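Local coordinates for uncharacterized protein (Helicobacter pylori, PDB 4O5J) that probably mediates attachment of the bacterium to host tissue by binding sialic acid-bearing glycans through its extracellular adhesion domain, at residues A[158-161]-A[162-166]; A[134-137]-A[138-142]; A[294-297]-A[298-301]; A[315-318]-A[319-323]; A[146-149]-A[150-154]. One frame throughout, in Å; residues are numbered along the deposited sequence.

Contact 1 (A[158-161]-A[162-166]); sequences DLQA and AQTNS
Gln-160 lays its bent side chain alongside Thr-164, one helical turn further on, and both point the same way. The amide oxygen does the touching: OE1 of Gln-160 lies 3.7 Å from CB of Thr-164 and an equal 3.7 Å from its OG1. Two torsions put it there. CG of Gln-160 stands opposite the backbone N (chi1 172°), and a bend at chi2 then swings the amide along the helix toward the threonine. NE2 of the same amide makes a weak hydrogen bond to a bound glycerol. In the backbone, the N of Thr-164 donates to O of Gln-160 at 3.0 Å. That oxygen also receives a weak second bond from N of Gln-163 at 3.2 Å.

These bonds belong to the C-terminal turn of helix 146-163, where Thr-164 is the first residue to abandon helical backbone angles (phi/psi -131°/128°). In this last turn carbonyls lack the N-H of a following turn, and O of Ala-161 accepts from ND2 of Asn-172. One turn back, Ala-162 N still bonds to Asp-158 O at 2.9 Å and Gln-163 N to Leu-159 O at 3.1 Å. Gln-163 runs extended beyond CG, and its buried amide is held at both ends: OE1 bonds to Tyr-337, while NE2 bonds to Gln-88 and Thr-92. The CB of Ala-162 packs 3.5 Å from O of Leu-159, whose own side chain is wedged between helices 82-101 and 193-209.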
loop_
_atom_site.group_PDB
_atom_site.type_symbol
_atom_site.label_atom_id
_atom_site.label_comp_id
_atom_site.label_asym_id
_atom_site.label_seq_id
_atom_site.Cartn_x
_atom_site.Cartn_y
_atom_site.Cartn_z
ATOM N N ASP A 158 11.484 18.946 1.004
ATOM C CA ASP A 158 10.239 19.136 0.240
ATOM C C ASP A 158 9.177 18.114 0.688
ATOM O O ASP A 158 7.991 18.436 0.850
ATOM C CB ASP A 158 10.482 19.016 -1.270
ATOM C CG ASP A 158 11.297 20.176 -1.818
ATOM O OD1 ASP A 158 11.834 20.083 -2.955
ATOM O OD2 ASP A 158 11.431 21.198 -1.089
ATOM N N LEU A 159 9.598 16.866 0.862
ATOM C CA LEU A 159 8.668 15.811 1.265
ATOM C C LEU A 159 8.144 16.117 2.674
ATOM O O LEU A 159 6.929 15.994 2.936
ATOM C CB LEU A 159 9.350 14.429 1.226
ATOM C CG LEU A 159 8.477 13.245 1.571
ATOM C CD1 LEU A 159 7.231 13.205 0.678
ATOM C CD2 LEU A 159 9.324 11.968 1.441
ATOM N N GLN A 160 9.027 16.495 3.588
ATOM C CA GLN A 160 8.574 16.896 4.920
ATOM C C GLN A 160 7.526 18.035 4.859
ATOM O O GLN A 160 6.487 17.987 5.547
ATOM C CB GLN A 160 9.785 17.313 5.762
ATOM C CG GLN A 160 9.437 17.943 7.119
ATOM C CD GLN A 160 8.807 16.950 8.026
ATOM O OE1 GLN A 160 7.587 16.960 8.249
ATOM N NE2 GLN A 160 9.591 16.060 8.498
ATOM N N ALA A 161 7.788 19.079 4.051
ATOM C CA ALA A 161 6.809 20.172 3.932
ATOM C C ALA A 161 5.472 19.682 3.333
ATOM O O ALA A 161 4.397 20.163 3.712
ATOM C CB ALA A 161 7.371 21.351 3.102
ATOM N N ALA A 162 5.543 18.747 2.367
ATOM C CA ALA A 162 4.324 18.224 1.745
ATOM C C ALA A 162 3.446 17.550 2.798
ATOM O O ALA A 162 2.227 17.646 2.770
ATOM C CB ALA A 162 4.667 17.244 0.639
ATOM N N GLN A 163 4.087 16.849 3.735
ATOM C CA GLN A 163 3.325 16.089 4.719
ATOM C C GLN A 163 2.747 16.952 5.840
ATOM O O GLN A 163 1.593 16.787 6.243
ATOM C CB GLN A 163 4.213 14.971 5.342
ATOM C CG GLN A 163 3.477 14.259 6.474
ATOM C CD GLN A 163 4.322 13.165 7.072
ATOM O OE1 GLN A 163 5.480 13.385 7.463
ATOM N NE2 GLN A 163 3.755 11.961 7.141
ATOM N N THR A 164 3.550 17.871 6.343
ATOM C CA THR A 164 3.209 18.591 7.558
ATOM C C THR A 164 3.382 20.090 7.343
ATOM O O THR A 164 4.426 20.546 6.851
ATOM C CB THR A 164 4.121 18.129 8.714
ATOM O OG1 THR A 164 3.918 16.726 8.924
ATOM C CG2 THR A 164 3.815 18.864 10.023
ATOM N N ASN A 165 2.343 20.852 7.669
ATOM C CA ASN A 165 2.436 22.295 7.626
ATOM C C ASN A 165 3.279 22.794 8.800
ATOM O O ASN A 165 2.877 22.697 9.948
ATOM C CB ASN A 165 1.058 22.885 7.680
ATOM C CG ASN A 165 1.064 24.378 7.595
ATOM O OD1 ASN A 165 1.492 25.076 8.525
ATOM N ND2 ASN A 165 0.585 24.898 6.463
ATOM N N SER A 166 4.466 23.315 8.509
ATOM C CA SER A 166 5.368 23.775 9.546
ATOM C C SER A 166 4.695 24.827 10.408
ATOM O O SER A 166 4.856 24.801 11.626
ATOM C CB SER A 166 6.609 24.403 8.941
ATOM O OG SER A 166 6.240 25.609 8.299
#

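Contact 2 (A[134-137]-A[138-142]); sequences ENCS and GIENC
Cys-136, the first residue to leave helical geometry after helix 130-135, carries the contact. Its SG is bonded covalently to SG of Cys-142 at 2.1 Å, with a torsion about the S-S bond of 83°, close to the unstrained right angle. The two cysteines reach the bond differently: SG of Cys-136 lies opposite its backbone N, whereas SG of Cys-142 sits beside its own N and opposite its carbonyl carbon. Each CB comes within 3.1 Å of the other residue's SG, as the covalent geometry demands. O of Glu-140 approaches SG of Cys-136 to 3.4 Å, so the returning chain runs close to the sulfur. The carbonyl O of Cys-136 also meets a water at 3.0 Å, and O of Glu-140 is 3.2 Å from the same water. The water can donate to either oxygen, though more acceptors surround it than it has protons.

The exposed Ser-137 follows and leads into Gly-138, whose backbone angles (123°/141°) would jam a CB against the preceding carbonyl, that of Ser-137. The carboxylate of Glu-140 is modelled too near Gly-138, which makes its placement doubtful. Met-215 of strand 214-215 touches both cysteines, and the backbone of Cys-142 bonds to Phe-109. The whole is a small surface loop closed by a disulfide with five residues between its cysteines, leading from helix 130-135 to strand 143-144.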
loop_
_atom_site.group_PDB
_atom_site.type_symbol
_atom_site.label_atom_id
_atom_site.label_comp_id
_atom_site.label_asym_id
_atom_site.label_seq_id
_atom_site.Cartn_x
_atom_site.Cartn_y
_atom_site.Cartn_z
ATOM N N GLU A 134 36.529 3.566 11.193
ATOM C CA GLU A 134 35.979 2.717 12.225
ATOM C C GLU A 134 34.929 1.781 11.679
ATOM O O GLU A 134 34.950 0.583 11.996
ATOM C CB GLU A 134 35.377 3.565 13.320
ATOM C CG GLU A 134 36.394 4.424 14.030
ATOM C CD GLU A 134 35.745 5.544 14.854
ATOM O OE1 GLU A 134 34.561 5.907 14.550
ATOM O OE2 GLU A 134 36.393 6.073 15.804
ATOM N N ASN A 135 34.028 2.267 10.834
ATOM C CA ASN A 135 32.821 1.518 10.495
ATOM C C ASN A 135 32.664 1.148 9.049
ATOM O O ASN A 135 31.596 0.646 8.656
ATOM C CB ASN A 135 31.589 2.292 10.947
ATOM C CG ASN A 135 31.584 2.516 12.443
ATOM O OD1 ASN A 135 32.212 1.750 13.159
ATOM N ND2 ASN A 135 30.873 3.515 12.936
ATOM N N CYS A 136 33.664 1.391 8.223
ATOM C CA CYS A 136 33.526 1.115 6.781
ATOM C C CYS A 136 34.639 0.262 6.205
ATOM O O CYS A 136 35.025 0.465 5.076
ATOM C CB CYS A 136 33.380 2.457 5.990
ATOM S SG CYS A 136 32.926 2.224 4.213
ATOM N N SER A 137 35.196 -0.684 6.964
ATOM C CA SER A 137 36.195 -1.663 6.345
ATOM C C SER A 137 35.453 -2.669 5.517
ATOM O O SER A 137 34.458 -3.212 5.964
ATOM C CB SER A 137 36.950 -2.473 7.399
ATOM O OG SER A 137 36.002 -2.609 8.483
ATOM N N GLY A 138 35.919 -2.923 4.315
ATOM C CA GLY A 138 35.160 -3.797 3.381
ATOM C C GLY A 138 34.876 -3.029 2.109
ATOM O O GLY A 138 34.596 -1.855 2.163
ATOM N N ILE A 139 34.953 -3.657 0.929
ATOM C CA ILE A 139 34.862 -2.956 -0.408
ATOM C C ILE A 139 33.949 -1.676 -0.482
ATOM O O ILE A 139 34.288 -0.634 -1.024
ATOM C CB ILE A 139 34.464 -3.938 -1.587
ATOM C CG1 ILE A 139 33.566 -5.124 -1.119
ATOM C CG2 ILE A 139 35.683 -4.421 -2.350
ATOM C CD1 ILE A 139 32.079 -4.803 -0.883
ATOM N N GLU A 140 32.771 -1.746 0.055
ATOM C CA GLU A 140 31.899 -0.665 -0.079
ATOM C C GLU A 140 32.550 0.750 0.240
ATOM O O GLU A 140 33.400 0.855 1.126
ATOM C CB GLU A 140 30.630 -0.941 0.754
ATOM C CG GLU A 140 30.831 -0.815 2.257
ATOM C CD GLU A 140 31.466 -2.019 2.838
ATOM O OE1 GLU A 140 30.752 -3.097 2.827
ATOM O OE2 GLU A 140 32.661 -1.839 3.245
ATOM N N ASN A 141 32.168 1.789 -0.523
ATOM C CA ASN A 141 32.467 3.183 -0.256
ATOM C C ASN A 141 31.375 3.755 0.681
ATOM O O ASN A 141 30.169 3.506 0.458
ATOM C CB ASN A 141 32.427 3.928 -1.558
ATOM C CG ASN A 141 32.216 5.439 -1.371
ATOM O OD1 ASN A 141 33.006 6.145 -0.691
ATOM N ND2 ASN A 141 31.157 5.959 -2.001
ATOM N N CYS A 142 31.782 4.516 1.706
ATOM C CA CYS A 142 30.830 5.127 2.648
ATOM C C CYS A 142 30.822 6.673 2.607
ATOM O O CYS A 142 30.297 7.308 3.519
ATOM C CB CYS A 142 31.054 4.666 4.076
ATOM S SG CYS A 142 30.896 2.836 4.200
HETATM O O HOH W 1 35.777 2.201 2.793
#

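Contact 3 (A[294-297]-A[298-301]); sequences QKQV and ISYA
The amide of Gln-296 reaches over a face of the Tyr-300 ring, one turn along helix 281-309. NE2 sits above the centre of the ring, 3.3 Å from its plane, and the nearest ring atom to NE2 is CE1 at 3.4 Å. The amide is inclined rather than stacked flat, its plane turned 47° from that of the ring. On the same face, CG of Gln-296 lies 3.7 Å from CE2 of Tyr-300, so methylene and amide nitrogen rest on the tyrosine together. This pose follows from the torsions: with chi1 at 178° the CG runs opposite the backbone N, and the bend at chi2 (58°) turns the amide forward along the helix, over the ring.

Ser-299 flanks the same amide from its neighbouring position. Its OG stands 3.7 Å from NE2 of Gln-296, and a water joins them, lying 3.2 Å from that NE2, from which it accepts, and 3.1 Å from OG of Ser-299. In the backbone, the regular helical bond from Tyr-300 N to Gln-296 O measures 2.8 Å.

Gln-296 and Tyr-300 border helix 241-268, where Val-297 also meets Leu-259, while Ile-298 packs on Phe-70 of helix 57-76 and Tyr-357 of helix 343-396. NE2 of Gln-294 bonds to the carbonyl of Leu-67. Chemically, NE2 of Gln-296 is engaged by a water on one hand and set against the pi cloud of Tyr-300 on the other, an arrangement that probably steadies the amide and limits its rotation over the ring.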
loop_
_atom_site.group_PDB
_atom_site.type_symbol
_atom_site.label_atom_id
_atom_site.label_comp_id
_atom_site.label_asym_id
_atom_site.label_seq_id
_atom_site.Cartn_x
_atom_site.Cartn_y
_atom_site.Cartn_z
ATOM N N GLN A 294 -12.389 -1.791 -7.315
ATOM C CA GLN A 294 -12.373 -1.489 -5.908
ATOM C C GLN A 294 -11.708 -2.661 -5.139
ATOM O O GLN A 294 -11.028 -2.427 -4.146
ATOM C CB GLN A 294 -13.774 -1.256 -5.370
ATOM C CG GLN A 294 -13.757 -0.729 -3.942
ATOM C CD GLN A 294 -15.139 -0.212 -3.536
ATOM O OE1 GLN A 294 -15.865 -0.836 -2.715
ATOM N NE2 GLN A 294 -15.538 0.934 -4.132
ATOM N N LYS A 295 -11.867 -3.888 -5.606
ATOM C CA LYS A 295 -11.153 -5.003 -4.970
ATOM C C LYS A 295 -9.631 -4.843 -5.202
ATOM O O LYS A 295 -8.817 -5.043 -4.275
ATOM C CB LYS A 295 -11.650 -6.352 -5.476
ATOM C CG LYS A 295 -11.030 -7.519 -4.672
ATOM C CD LYS A 295 -11.273 -8.836 -5.396
ATOM C CE LYS A 295 -11.142 -10.120 -4.552
ATOM N NZ LYS A 295 -10.165 -9.976 -3.458
ATOM N N GLN A 296 -9.232 -4.416 -6.408
ATOM C CA GLN A 296 -7.810 -4.223 -6.700
ATOM C C GLN A 296 -7.234 -3.118 -5.807
ATOM O O GLN A 296 -6.068 -3.172 -5.397
ATOM C CB GLN A 296 -7.608 -3.883 -8.181
ATOM C CG GLN A 296 -6.170 -3.647 -8.488
ATOM C CD GLN A 296 -5.306 -4.864 -8.135
ATOM O OE1 GLN A 296 -5.455 -5.886 -8.766
ATOM N NE2 GLN A 296 -4.408 -4.752 -7.156
ATOM N N VAL A 297 -8.054 -2.117 -5.491
ATOM C CA VAL A 297 -7.587 -1.030 -4.600
ATOM C C VAL A 297 -7.255 -1.606 -3.217
ATOM O O VAL A 297 -6.193 -1.327 -2.690
ATOM C CB VAL A 297 -8.623 0.116 -4.471
ATOM C CG1 VAL A 297 -8.241 1.042 -3.316
ATOM C CG2 VAL A 297 -8.733 0.876 -5.794
ATOM N N ILE A 298 -8.185 -2.395 -2.651
ATOM C CA ILE A 298 -7.992 -3.065 -1.384
ATOM C C ILE A 298 -6.777 -3.982 -1.452
ATOM O O ILE A 298 -5.991 -4.076 -0.518
ATOM C CB ILE A 298 -9.223 -3.899 -0.993
ATOM C CG1 ILE A 298 -10.464 -3.008 -0.803
ATOM C CG2 ILE A 298 -8.929 -4.698 0.254
ATOM C CD1 ILE A 298 -10.246 -1.932 0.201
ATOM N N SER A 299 -6.616 -4.644 -2.577
ATOM C CA SER A 299 -5.557 -5.570 -2.735
ATOM C C SER A 299 -4.192 -4.823 -2.748
ATOM O O SER A 299 -3.193 -5.331 -2.186
ATOM C CB SER A 299 -5.826 -6.368 -3.995
ATOM O OG SER A 299 -4.653 -7.009 -4.261
ATOM N N TYR A 300 -4.144 -3.631 -3.371
ATOM C CA TYR A 300 -2.918 -2.828 -3.320
ATOM C C TYR A 300 -2.614 -2.433 -1.889
ATOM O O TYR A 300 -1.448 -2.407 -1.479
ATOM C CB TYR A 300 -3.041 -1.554 -4.144
ATOM C CG TYR A 300 -2.851 -1.756 -5.642
ATOM C CD1 TYR A 300 -1.858 -2.613 -6.139
ATOM C CD2 TYR A 300 -3.644 -1.074 -6.556
ATOM C CE1 TYR A 300 -1.688 -2.780 -7.499
ATOM C CE2 TYR A 300 -3.481 -1.232 -7.919
ATOM C CZ TYR A 300 -2.514 -2.065 -8.387
ATOM O OH TYR A 300 -2.415 -2.185 -9.753
ATOM N N ALA A 301 -3.645 -2.078 -1.134
ATOM C CA ALA A 301 -3.437 -1.715 0.284
ATOM C C ALA A 301 -2.899 -2.949 1.028
ATOM O O ALA A 301 -1.989 -2.851 1.861
ATOM C CB ALA A 301 -4.720 -1.280 0.929
HETATM O O HOH W 2 -2.177 -6.695 -6.067
#

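Contact 4 (A[315-318]-A[319-323]); sequences QYKY and LEKAY
The ring of Tyr-316 carries Glu-320 over one face: CG of Glu-320 lies 4.0 Å from the ring centroid and 28° off its normal, a CH-pi contact. Leu-319 comes to the same ring obliquely, its CD2 being 4.3 Å from CD1 of Tyr-316. The carboxylate of Glu-320 lies beyond the CE2 corner, above the ring plane and turned 41° from it, with OE2 3.1 Å from CE2 of Tyr-316. Another flat group, the Tyr-318 ring, meets Trp-216 edge-to-face, and its OH bonds to N of Ile-231.

The phenol and the acid come together because CG of Tyr-316 is set opposite its backbone N (chi1 -176°), sending the ring along the helix, while Glu-320 stays extended beyond CG. Its OE1 then faces the ammonium of Lys-317, which has folded back through bends at chi2 and chi3. The salt bridge from NZ of Lys-317 to OE1 of Glu-320 is long, 3.4 Å, and weak as a hydrogen bond. Lys-317 also runs beside Lys-321, CD of Lys-317 to CG of Lys-321 being 3.9 Å, with their NZ atoms 5.4 Å apart.

All this lies on the last turn of helix 313-320, where N of Lys-321 makes just weak bonds to the carbonyls of Lys-317 and Tyr-318. Helix 343-396 adjoins it: Asn-344 bonds to the hydroxyl of Tyr-316, and Leu-343 touches both Tyr-316 and Leu-319. Of the two ammonium groups the Glu-320 carboxylate meets that of Lys-317 alone, and through it probably offsets part of their like charge, while its CG lies on the ring.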
loop_
_atom_site.group_PDB
_atom_site.type_symbol
_atom_site.label_atom_id
_atom_site.label_comp_id
_atom_site.label_asym_id
_atom_site.label_seq_id
_atom_site.Cartn_x
_atom_site.Cartn_y
_atom_site.Cartn_z
ATOM N N GLN A 315 14.827 -4.108 12.174
ATOM C CA GLN A 315 14.878 -2.939 11.274
ATOM C C GLN A 315 13.635 -2.080 11.480
ATOM O O GLN A 315 13.729 -0.855 11.503
ATOM C CB GLN A 315 15.004 -3.361 9.816
ATOM C CG GLN A 315 16.349 -4.006 9.540
ATOM C CD GLN A 315 16.413 -4.516 8.114
ATOM O OE1 GLN A 315 15.613 -4.138 7.272
ATOM N NE2 GLN A 315 17.400 -5.378 7.830
ATOM N N TYR A 316 12.486 -2.703 11.669
ATOM C CA TYR A 316 11.259 -1.968 11.884
ATOM C C TYR A 316 11.381 -1.195 13.198
ATOM O O TYR A 316 10.946 -0.026 13.283
ATOM C CB TYR A 316 10.056 -2.923 11.901
ATOM C CG TYR A 316 8.732 -2.226 12.022
ATOM C CD1 TYR A 316 8.225 -1.485 10.950
ATOM C CD2 TYR A 316 7.973 -2.241 13.199
ATOM C CE1 TYR A 316 7.027 -0.806 11.025
ATOM C CE2 TYR A 316 6.737 -1.536 13.276
ATOM C CZ TYR A 316 6.282 -0.833 12.183
ATOM O OH TYR A 316 5.076 -0.156 12.214
ATOM N N LYS A 317 11.970 -1.841 14.225
ATOM C CA LYS A 317 12.119 -1.172 15.523
ATOM C C LYS A 317 12.946 0.114 15.357
ATOM O O LYS A 317 12.632 1.131 15.954
ATOM C CB LYS A 317 12.757 -2.127 16.578
ATOM C CG LYS A 317 13.007 -1.528 17.932
ATOM C CD LYS A 317 11.741 -0.992 18.618
ATOM C CE LYS A 317 10.700 -2.071 18.971
ATOM N NZ LYS A 317 9.331 -1.578 19.422
ATOM N N TYR A 318 14.027 0.061 14.579
ATOM C CA TYR A 318 14.875 1.252 14.326
ATOM C C TYR A 318 14.025 2.338 13.634
ATOM O O TYR A 318 14.038 3.488 14.042
ATOM C CB TYR A 318 16.050 0.915 13.431
ATOM C CG TYR A 318 17.282 0.507 14.131
ATOM C CD1 TYR A 318 18.394 1.368 14.194
ATOM C CD2 TYR A 318 17.395 -0.755 14.783
ATOM C CE1 TYR A 318 19.554 0.994 14.820
ATOM C CE2 TYR A 318 18.605 -1.108 15.421
ATOM C CZ TYR A 318 19.650 -0.243 15.447
ATOM O OH TYR A 318 20.847 -0.572 16.112
ATOM N N LEU A 319 13.265 1.944 12.630
ATOM C CA LEU A 319 12.380 2.849 11.912
ATOM C C LEU A 319 11.366 3.506 12.865
ATOM O O LEU A 319 11.197 4.725 12.859
ATOM C CB LEU A 319 11.639 2.070 10.838
ATOM C CG LEU A 319 10.770 2.849 9.857
ATOM C CD1 LEU A 319 11.628 3.822 8.987
ATOM C CD2 LEU A 319 10.080 1.838 8.938
ATOM N N GLU A 320 10.685 2.720 13.694
ATOM C CA GLU A 320 9.702 3.266 14.644
ATOM C C GLU A 320 10.355 4.212 15.625
ATOM O O GLU A 320 9.708 5.138 16.108
ATOM C CB GLU A 320 9.126 2.133 15.503
ATOM C CG GLU A 320 8.062 1.419 14.796
ATOM C CD GLU A 320 7.448 0.390 15.716
ATOM O OE1 GLU A 320 8.287 -0.269 16.426
ATOM O OE2 GLU A 320 6.168 0.238 15.697
ATOM N N LYS A 321 11.629 3.985 15.941
ATOM C CA LYS A 321 12.269 4.761 17.016
ATOM C C LYS A 321 13.228 5.806 16.452
ATOM O O LYS A 321 14.034 6.400 17.185
ATOM C CB LYS A 321 12.978 3.840 17.994
ATOM C CG LYS A 321 12.077 2.855 18.698
ATOM C CD LYS A 321 11.290 3.507 19.739
ATOM C CE LYS A 321 10.565 2.454 20.547
ATOM N NZ LYS A 321 10.000 3.251 21.646
ATOM N N ALA A 322 13.171 6.016 15.134
ATOM C CA ALA A 322 14.158 6.860 14.434
ATOM C C ALA A 322 14.202 8.254 15.051
ATOM O O ALA A 322 15.233 8.907 15.012
ATOM C CB ALA A 322 13.845 6.937 12.923
ATOM N N TYR A 323 13.089 8.688 15.660
ATOM C CA TYR A 323 13.008 10.030 16.191
ATOM C C TYR A 323 13.826 10.163 17.457
ATOM O O TYR A 323 14.038 11.284 17.914
ATOM C CB TYR A 323 11.559 10.437 16.464
ATOM C CG TYR A 323 10.946 9.705 17.649
ATOM C CD1 TYR A 323 10.915 10.275 18.919
ATOM C CD2 TYR A 323 10.417 8.422 17.503
ATOM C CE1 TYR A 323 10.347 9.589 19.985
ATOM C CE2 TYR A 323 9.844 7.730 18.587
ATOM C CZ TYR A 323 9.817 8.323 19.803
ATOM O OH TYR A 323 9.265 7.644 20.873
#

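Contact 5 (A[146-149]-A[150-154]); sequences QTTY and DKMKK
Lys-153 climbs the ring of Tyr-149 from CB outward. CB sits over one face, 4.2 Å from the ring centroid and 26° off the normal, a CH-pi contact. CG comes next, 3.9 Å from OH of Tyr-149, and the bend at chi2 (62°) turns the chain to run beside the tyrosine in the same direction. CD is the atom closest to the phenol oxygen, 3.4 Å from OH of Tyr-149, and CE follows at 3.8 Å from that OH. At the tip, NZ of Lys-153 donates to a water at 2.9 Å, and this water lies 2.8 Å from OH of Tyr-149, in the plane of the ring. NZ also bonds to a bound glycerol.

In the backbone, N of Lys-153 bonds to O of Tyr-149 at 2.8 Å. A second water lies between OG1 of Thr-148, 3.1 Å away, and NZ of Lys-151, though the lysine bond is weak. Both pairs lie near the start of helix 146-163, whose buried Met-152 packs on Trp-98 and Leu-206 of the adjoining helices. Tyr-149 thus has aliphatic carbon against its face and a water at its hydroxyl, and Lys-153 splits into an apolar stem on the ring and a hydrated ammonium.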
loop_
_atom_site.group_PDB
_atom_site.type_symbol
_atom_site.label_atom_id
_atom_site.label_comp_id
_atom_site.label_asym_id
_atom_site.label_seq_id
_atom_site.Cartn_x
_atom_site.Cartn_y
_atom_site.Cartn_z
ATOM N N GLN A 146 29.088 16.171 -1.834
ATOM C CA GLN A 146 28.219 17.214 -1.251
ATOM C C GLN A 146 27.037 17.594 -2.170
ATOM O O GLN A 146 25.925 17.827 -1.693
ATOM C CB GLN A 146 29.027 18.445 -0.935
ATOM C CG GLN A 146 28.256 19.492 -0.169
ATOM C CD GLN A 146 29.161 20.626 0.282
ATOM O OE1 GLN A 146 30.366 20.594 0.065
ATOM N NE2 GLN A 146 28.577 21.629 0.920
ATOM N N THR A 147 27.257 17.609 -3.467
ATOM C CA THR A 147 26.192 17.999 -4.407
ATOM C C THR A 147 25.098 16.931 -4.418
ATOM O O THR A 147 23.904 17.250 -4.490
ATOM C CB THR A 147 26.721 18.137 -5.805
ATOM O OG1 THR A 147 27.763 19.081 -5.772
ATOM C CG2 THR A 147 25.650 18.594 -6.764
ATOM N N THR A 148 25.495 15.662 -4.313
ATOM C CA THR A 148 24.505 14.571 -4.260
ATOM C C THR A 148 23.722 14.649 -2.955
ATOM O O THR A 148 22.487 14.589 -2.942
ATOM C CB THR A 148 25.185 13.223 -4.366
ATOM O OG1 THR A 148 25.870 13.156 -5.613
ATOM C CG2 THR A 148 24.169 12.077 -4.303
ATOM N N TYR A 149 24.434 14.848 -1.837
ATOM C CA TYR A 149 23.746 15.015 -0.568
ATOM C C TYR A 149 22.746 16.185 -0.653
ATOM O O TYR A 149 21.602 16.095 -0.182
ATOM C CB TYR A 149 24.758 15.250 0.549
ATOM C CG TYR A 149 24.029 15.574 1.822
ATOM C CD1 TYR A 149 23.357 14.565 2.547
ATOM C CD2 TYR A 149 23.932 16.892 2.297
ATOM C CE1 TYR A 149 22.612 14.872 3.698
ATOM C CE2 TYR A 149 23.214 17.205 3.456
ATOM C CZ TYR A 149 22.556 16.185 4.149
ATOM O OH TYR A 149 21.852 16.493 5.270
ATOM N N ASP A 150 23.193 17.323 -1.237
ATOM C CA ASP A 150 22.290 18.484 -1.385
ATOM C C ASP A 150 20.997 18.127 -2.074
ATOM O O ASP A 150 19.920 18.479 -1.579
ATOM C CB ASP A 150 22.975 19.631 -2.175
ATOM C CG ASP A 150 24.092 20.308 -1.353
ATOM O OD1 ASP A 150 24.979 20.914 -1.995
ATOM O OD2 ASP A 150 24.100 20.182 -0.086
ATOM N N LYS A 151 21.088 17.404 -3.194
ATOM C CA LYS A 151 19.878 16.920 -3.848
ATOM C C LYS A 151 18.982 16.082 -2.922
ATOM O O LYS A 151 17.754 16.261 -2.907
ATOM C CB LYS A 151 20.223 16.108 -5.100
ATOM C CG LYS A 151 20.935 16.933 -6.195
ATOM C CD LYS A 151 20.938 16.292 -7.602
ATOM C CE LYS A 151 21.697 14.987 -7.653
ATOM N NZ LYS A 151 21.394 14.287 -8.954
ATOM N N MET A 152 19.581 15.162 -2.152
ATOM C CA MET A 152 18.763 14.332 -1.251
ATOM C C MET A 152 18.110 15.199 -0.196
ATOM O O MET A 152 16.875 15.114 0.016
ATOM C CB MET A 152 19.612 13.265 -0.551
ATOM C CG MET A 152 20.171 12.210 -1.502
ATOM S SD MET A 152 21.201 11.003 -0.558
ATOM C CE MET A 152 21.684 9.924 -1.900
ATOM N N LYS A 153 18.929 16.002 0.470
ATOM C CA LYS A 153 18.428 16.870 1.569
ATOM C C LYS A 153 17.252 17.758 1.078
ATOM O O LYS A 153 16.229 17.907 1.756
ATOM C CB LYS A 153 19.567 17.736 2.092
ATOM C CG LYS A 153 19.174 18.587 3.286
ATOM C CD LYS A 153 18.736 17.715 4.531
ATOM C CE LYS A 153 18.719 18.598 5.733
ATOM N NZ LYS A 153 18.357 17.842 7.008
ATOM N N LYS A 154 17.386 18.336 -0.118
ATOM C CA LYS A 154 16.336 19.177 -0.656
ATOM C C LYS A 154 15.041 18.363 -0.857
ATOM O O LYS A 154 13.942 18.790 -0.419
ATOM C CB LYS A 154 16.823 19.833 -1.984
ATOM C CG LYS A 154 15.758 20.464 -2.833
ATOM C CD LYS A 154 15.065 21.606 -2.206
ATOM C CE LYS A 154 14.213 22.415 -3.289
ATOM N NZ LYS A 154 13.303 23.311 -2.459
HETATM O O HOH W 3 23.820 12.604 -7.821
HETATM O O HOH W 4 19.891 15.424 7.027
#

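Overall arrangement
Contacts 2, 5 and 1 follow one another along the chain: the disulfide loop 134-142 is followed, after the short strand 143-144, by helix 146-163, whose start contact 5 occupies, while contact 1 lies at the far end of that helix, centre to centre about 18 Å away. The Lys-154 to Asp-158 salt bridge links contacts 5 and 1. Contact 4 is nearby, its nearest atoms about 10 Å from contact 1 and 11 Å from contact 2. Contact 3, on helix 281-309, lies nearest the chain's centre, 42 Å from contact 2 between centres. Glycerol molecules, probably from crystallisation, touch contacts 1 and 5; these contacts give no evidence for where sialic acid binds.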